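Local coordinates for protein choline dehydrogenase and related flavoproteins (Aspergillus oryzae, PDB 3Q9T) that oxidises formate as an oxidase of the glucose-methanol-choline oxidoreductase family, carrying 8-formyl-FAD at its catalytic site, at residues Asp456-Tyr468 against Met489-Leu502. Sequence-based numbering, arbitrary orientation.
Sequences DIIAMREGIRFSY and MPLDSDKEMHRAVL
The guanidinium of Arg461 and the carboxylate of Asp494 lie stacked, their planes 2° apart, with Asp494 OD1 over the guanidinium centre. Arg461 NE to Asp494 OD1 is 3.7 Å and no N-H points at the oxygen, so this long salt bridge rests on charge alone. The opposite face of Arg461 meets Ile458 CB near the rim; in its plane lie Glu462 OE2 and a water that donates to Asp494 O. In one of its two modelled conformers, Arg465 grips Glu462 side-on through NE and NH2, while its NH1 donates to Leu491 O (3.0 Å, 171°), all within the guanidinium plane. A second water, accepting from Arg465 NH2 in that conformer, donates to Leu491 O and Asp494 OD1. Leu491 CD2 sits over the Tyr468 ring, 4.0 Å from its centroid, a CH-pi contact; Tyr468 OH bonds to Glu484. Ile457 CD1 covers a face of His498, 3.5 Å from His498 CE1, and reaches Leu502.

Apolar contacts join the same segments: Ile464 meets Met497 tip to tip (CD1 to CE, 3.8 Å) and crosses Met489. Arg461 CG, turned from the backbone N by chi1 (-179°), lies 3.6 Å from Met497 CB; bends at chi2 and chi3 bring the guanidinium over Asp494. Val501 packs on Met460. The axes of 456-468 and 494-502 pass 9.6 Å apart, nearly at right angles, away from the flavin. Ser493 OG N-caps the second helix, accepting from Glu496 N. Arg461, Glu462, Arg465 and Asp494 form a salt-bridge network, which Asp368 extends at Arg461; with Arg465 so placed, the carboxylates probably offset both arginine charges.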
# COMPACT_ATOMS: atom_id res chain seq x y z
N ASP A 456 -4.43 -13.41 -15.14
CA ASP A 456 -5.47 -13.00 -14.19
C ASP A 456 -5.85 -11.55 -14.40
O ASP A 456 -7.02 -11.18 -14.26
CB ASP A 456 -5.02 -13.20 -12.73
CG ASP A 456 -5.30 -14.61 -12.20
OD1 ASP A 456 -5.85 -15.44 -12.95
OD2 ASP A 456 -4.96 -14.88 -11.02
N ILE A 457 -4.87 -10.71 -14.71
CA ILE A 457 -5.14 -9.30 -14.97
C ILE A 457 -5.99 -9.19 -16.24
O ILE A 457 -6.96 -8.44 -16.30
CB ILE A 457 -3.83 -8.48 -15.16
CG1 ILE A 457 -2.98 -8.50 -13.87
CG2 ILE A 457 -4.13 -7.05 -15.58
CD1 ILE A 457 -1.66 -7.72 -13.97
N ILE A 458 -5.63 -9.97 -17.25
CA ILE A 458 -6.35 -9.95 -18.52
C ILE A 458 -7.80 -10.40 -18.34
O ILE A 458 -8.71 -9.79 -18.89
CB ILE A 458 -5.64 -10.81 -19.59
CG1 ILE A 458 -4.36 -10.10 -20.01
CG2 ILE A 458 -6.54 -11.08 -20.78
CD1 ILE A 458 -3.28 -11.02 -20.49
N ALA A 459 -8.02 -11.44 -17.54
CA ALA A 459 -9.37 -11.90 -17.27
C ALA A 459 -10.16 -10.85 -16.48
O ALA A 459 -11.32 -10.56 -16.80
CB ALA A 459 -9.35 -13.24 -16.52
N MET A 460 -9.53 -10.28 -15.46
CA MET A 460 -10.22 -9.28 -14.63
C MET A 460 -10.61 -8.09 -15.47
O MET A 460 -11.74 -7.60 -15.37
CB MET A 460 -9.39 -8.84 -13.43
CG MET A 460 -10.10 -7.77 -12.60
SD MET A 460 -11.64 -8.41 -11.89
CE MET A 460 -11.01 -9.17 -10.36
N ARG A 461 -9.68 -7.62 -16.30
CA ARG A 461 -9.99 -6.57 -17.28
C ARG A 461 -11.23 -6.95 -18.11
O ARG A 461 -12.19 -6.18 -18.22
CB ARG A 461 -8.79 -6.37 -18.21
CG ARG A 461 -8.97 -5.28 -19.26
CD ARG A 461 -8.59 -5.84 -20.62
NE ARG A 461 -7.16 -6.03 -20.72
CZ ARG A 461 -6.56 -6.86 -21.56
NH1 ARG A 461 -7.25 -7.63 -22.40
NH2 ARG A 461 -5.23 -6.92 -21.55
N GLU A 462 -11.21 -8.14 -18.68
CA GLU A 462 -12.30 -8.57 -19.56
C GLU A 462 -13.63 -8.79 -18.84
O GLU A 462 -14.68 -8.71 -19.47
CB GLU A 462 -11.89 -9.80 -20.37
CG GLU A 462 -10.74 -9.51 -21.34
CD GLU A 462 -11.04 -8.30 -22.21
OE1 GLU A 462 -12.19 -8.20 -22.69
OE2 GLU A 462 -10.15 -7.44 -22.39
N GLY A 463 -13.59 -9.07 -17.54
CA GLY A 463 -14.82 -9.24 -16.78
C GLY A 463 -15.44 -7.91 -16.41
O GLY A 463 -16.65 -7.79 -16.24
N ILE A 464 -14.60 -6.90 -16.22
CA ILE A 464 -15.05 -5.53 -16.14
C ILE A 464 -15.68 -5.14 -17.50
O ILE A 464 -16.77 -4.57 -17.53
CB ILE A 464 -13.88 -4.58 -15.79
CG1 ILE A 464 -13.27 -4.96 -14.44
CG2 ILE A 464 -14.34 -3.12 -15.76
CD1 ILE A 464 -11.99 -4.17 -14.09
N ARG A 465 -15.03 -5.47 -18.62
CA ARG A 465 -15.60 -5.10 -19.92
C ARG A 465 -16.97 -5.77 -20.12
O ARG A 465 -17.95 -5.10 -20.44
CB ARG A 465 -14.65 -5.43 -21.07
CG ARG A 465 -15.02 -4.71 -22.39
CD ARG A 465 -14.19 -5.23 -23.56
NE ARG A 465 -12.78 -5.35 -23.19
CZ ARG A 465 -11.95 -4.32 -23.07
NH1 ARG A 465 -12.38 -3.08 -23.30
NH2 ARG A 465 -10.69 -4.52 -22.70
N PHE A 466 -17.05 -7.08 -19.89
CA PHE A 466 -18.33 -7.77 -19.92
C PHE A 466 -19.39 -7.07 -19.08
O PHE A 466 -20.52 -6.89 -19.53
CB PHE A 466 -18.16 -9.22 -19.46
CG PHE A 466 -19.46 -9.94 -19.21
CD1 PHE A 466 -19.92 -10.89 -20.10
CD2 PHE A 466 -20.20 -9.67 -18.06
CE1 PHE A 466 -21.12 -11.56 -19.87
CE2 PHE A 466 -21.39 -10.34 -17.81
CZ PHE A 466 -21.85 -11.28 -18.72
N SER A 467 -19.04 -6.66 -17.85
CA SER A 467 -20.00 -6.00 -16.97
C SER A 467 -20.46 -4.65 -17.52
O SER A 467 -21.64 -4.30 -17.39
CB SER A 467 -19.46 -5.82 -15.55
OG SER A 467 -19.08 -7.05 -14.98
N TYR A 468 -19.52 -3.90 -18.10
CA TYR A 468 -19.80 -2.60 -18.71
C TYR A 468 -20.72 -2.73 -19.93
O TYR A 468 -21.72 -2.00 -20.06
CB TYR A 468 -18.49 -1.88 -19.07
CG TYR A 468 -18.09 -0.88 -18.01
CD1 TYR A 468 -18.18 0.49 -18.24
CD2 TYR A 468 -17.68 -1.31 -16.75
CE1 TYR A 468 -17.83 1.41 -17.26
CE2 TYR A 468 -17.33 -0.39 -15.76
CZ TYR A 468 -17.41 0.96 -16.02
OH TYR A 468 -17.06 1.87 -15.04
N MET A 489 -13.72 4.24 -16.09
CA MET A 489 -12.95 3.01 -16.20
C MET A 489 -12.25 3.04 -17.56
O MET A 489 -12.90 3.14 -18.59
CB MET A 489 -13.86 1.78 -16.05
CG MET A 489 -13.11 0.44 -16.02
SD MET A 489 -12.17 0.18 -14.49
CE MET A 489 -13.54 -0.05 -13.37
N PRO A 490 -10.91 2.97 -17.57
CA PRO A 490 -10.13 3.18 -18.80
C PRO A 490 -10.17 1.98 -19.75
O PRO A 490 -9.13 1.52 -20.20
CB PRO A 490 -8.71 3.37 -18.26
CG PRO A 490 -8.68 2.52 -17.01
CD PRO A 490 -10.05 2.70 -16.40
N LEU A 491 -11.36 1.49 -20.05
CA LEU A 491 -11.50 0.29 -20.87
C LEU A 491 -10.88 0.42 -22.25
O LEU A 491 -10.73 -0.58 -22.96
CB LEU A 491 -12.97 -0.12 -21.04
CG LEU A 491 -13.63 -1.09 -20.07
CD1 LEU A 491 -12.67 -2.16 -19.53
CD2 LEU A 491 -14.28 -0.32 -18.95
N ASP A 492 -10.54 1.64 -22.66
CA ASP A 492 -10.05 1.84 -24.02
C ASP A 492 -8.57 1.54 -24.14
O ASP A 492 -8.01 1.51 -25.24
CB ASP A 492 -10.41 3.22 -24.58
CG ASP A 492 -9.75 4.38 -23.82
OD1 ASP A 492 -10.00 5.54 -24.22
OD2 ASP A 492 -9.00 4.16 -22.86
N SER A 493 -7.94 1.26 -23.00
CA SER A 493 -6.49 1.07 -22.97
C SER A 493 -6.08 -0.14 -22.15
O SER A 493 -6.24 -0.15 -20.92
CB SER A 493 -5.80 2.33 -22.42
OG SER A 493 -4.43 2.10 -22.12
N ASP A 494 -5.54 -1.15 -22.82
CA ASP A 494 -5.06 -2.32 -22.10
C ASP A 494 -4.08 -1.88 -21.04
O ASP A 494 -4.08 -2.40 -19.93
CB ASP A 494 -4.43 -3.32 -23.07
CG ASP A 494 -5.46 -4.08 -23.88
OD1 ASP A 494 -6.67 -3.86 -23.64
OD2 ASP A 494 -5.09 -4.89 -24.74
N LYS A 495 -3.25 -0.91 -21.41
CA LYS A 495 -2.21 -0.39 -20.53
C LYS A 495 -2.79 0.22 -19.28
O LYS A 495 -2.34 -0.06 -18.18
CB LYS A 495 -1.36 0.66 -21.26
CG LYS A 495 0.11 0.46 -21.07
CD LYS A 495 0.43 -1.03 -21.22
CE LYS A 495 1.92 -1.27 -21.45
NZ LYS A 495 2.36 -0.74 -22.78
N GLU A 496 -3.79 1.08 -19.45
CA GLU A 496 -4.39 1.71 -18.29
C GLU A 496 -5.16 0.71 -17.46
O GLU A 496 -5.17 0.80 -16.23
CB GLU A 496 -5.27 2.89 -18.70
CG GLU A 496 -4.50 4.09 -19.27
CD GLU A 496 -5.42 5.23 -19.66
OE1 GLU A 496 -5.29 5.72 -20.80
OE2 GLU A 496 -6.27 5.64 -18.83
N MET A 497 -5.80 -0.25 -18.12
CA MET A 497 -6.62 -1.22 -17.41
C MET A 497 -5.74 -2.05 -16.49
O MET A 497 -6.17 -2.49 -15.43
CB MET A 497 -7.40 -2.11 -18.39
CG MET A 497 -8.64 -1.46 -18.96
SD MET A 497 -9.72 -0.80 -17.67
CE MET A 497 -10.33 -2.36 -16.97
N HIS A 498 -4.50 -2.27 -16.93
CA HIS A 498 -3.52 -3.03 -16.18
C HIS A 498 -3.26 -2.36 -14.82
O HIS A 498 -3.23 -3.03 -13.78
CB HIS A 498 -2.22 -3.12 -16.99
CG HIS A 498 -1.15 -3.91 -16.32
ND1 HIS A 498 -0.70 -5.12 -16.81
CD2 HIS A 498 -0.42 -3.66 -15.21
CE1 HIS A 498 0.25 -5.59 -16.01
NE2 HIS A 498 0.44 -4.72 -15.04
N ARG A 499 -3.10 -1.04 -14.85
CA ARG A 499 -2.89 -0.25 -13.65
C ARG A 499 -4.17 -0.17 -12.82
O ARG A 499 -4.15 -0.31 -11.59
CB ARG A 499 -2.42 1.15 -14.03
CG ARG A 499 -2.36 2.13 -12.87
CD ARG A 499 -1.12 1.93 -12.01
NE ARG A 499 -1.11 2.82 -10.85
CZ ARG A 499 -0.10 2.90 -9.99
NH1 ARG A 499 0.98 2.16 -10.15
NH2 ARG A 499 -0.18 3.73 -8.96
N ALA A 500 -5.29 0.06 -13.50
CA ALA A 500 -6.60 0.12 -12.85
C ALA A 500 -6.91 -1.15 -12.05
O ALA A 500 -7.36 -1.08 -10.91
CB ALA A 500 -7.69 0.36 -13.89
N VAL A 501 -6.67 -2.32 -12.66
CA VAL A 501 -6.98 -3.58 -11.99
C VAL A 501 -6.13 -3.76 -10.72
O VAL A 501 -6.65 -4.04 -9.64
CB VAL A 501 -6.77 -4.77 -12.95
CG1 VAL A 501 -6.84 -6.08 -12.19
CG2 VAL A 501 -7.82 -4.74 -14.05
N LEU A 502 -4.83 -3.56 -10.85
CA LEU A 502 -3.94 -3.71 -9.71
C LEU A 502 -4.26 -2.70 -8.61
O LEU A 502 -4.23 -3.03 -7.42
CB LEU A 502 -2.47 -3.61 -10.12
CG LEU A 502 -1.99 -4.63 -11.16
CD1 LEU A 502 -0.56 -4.36 -11.53
CD2 LEU A 502 -2.16 -6.08 -10.65
O HOH W 1 -4.60 -4.94 -19.06
O HOH W 2 -8.78 -2.43 -22.28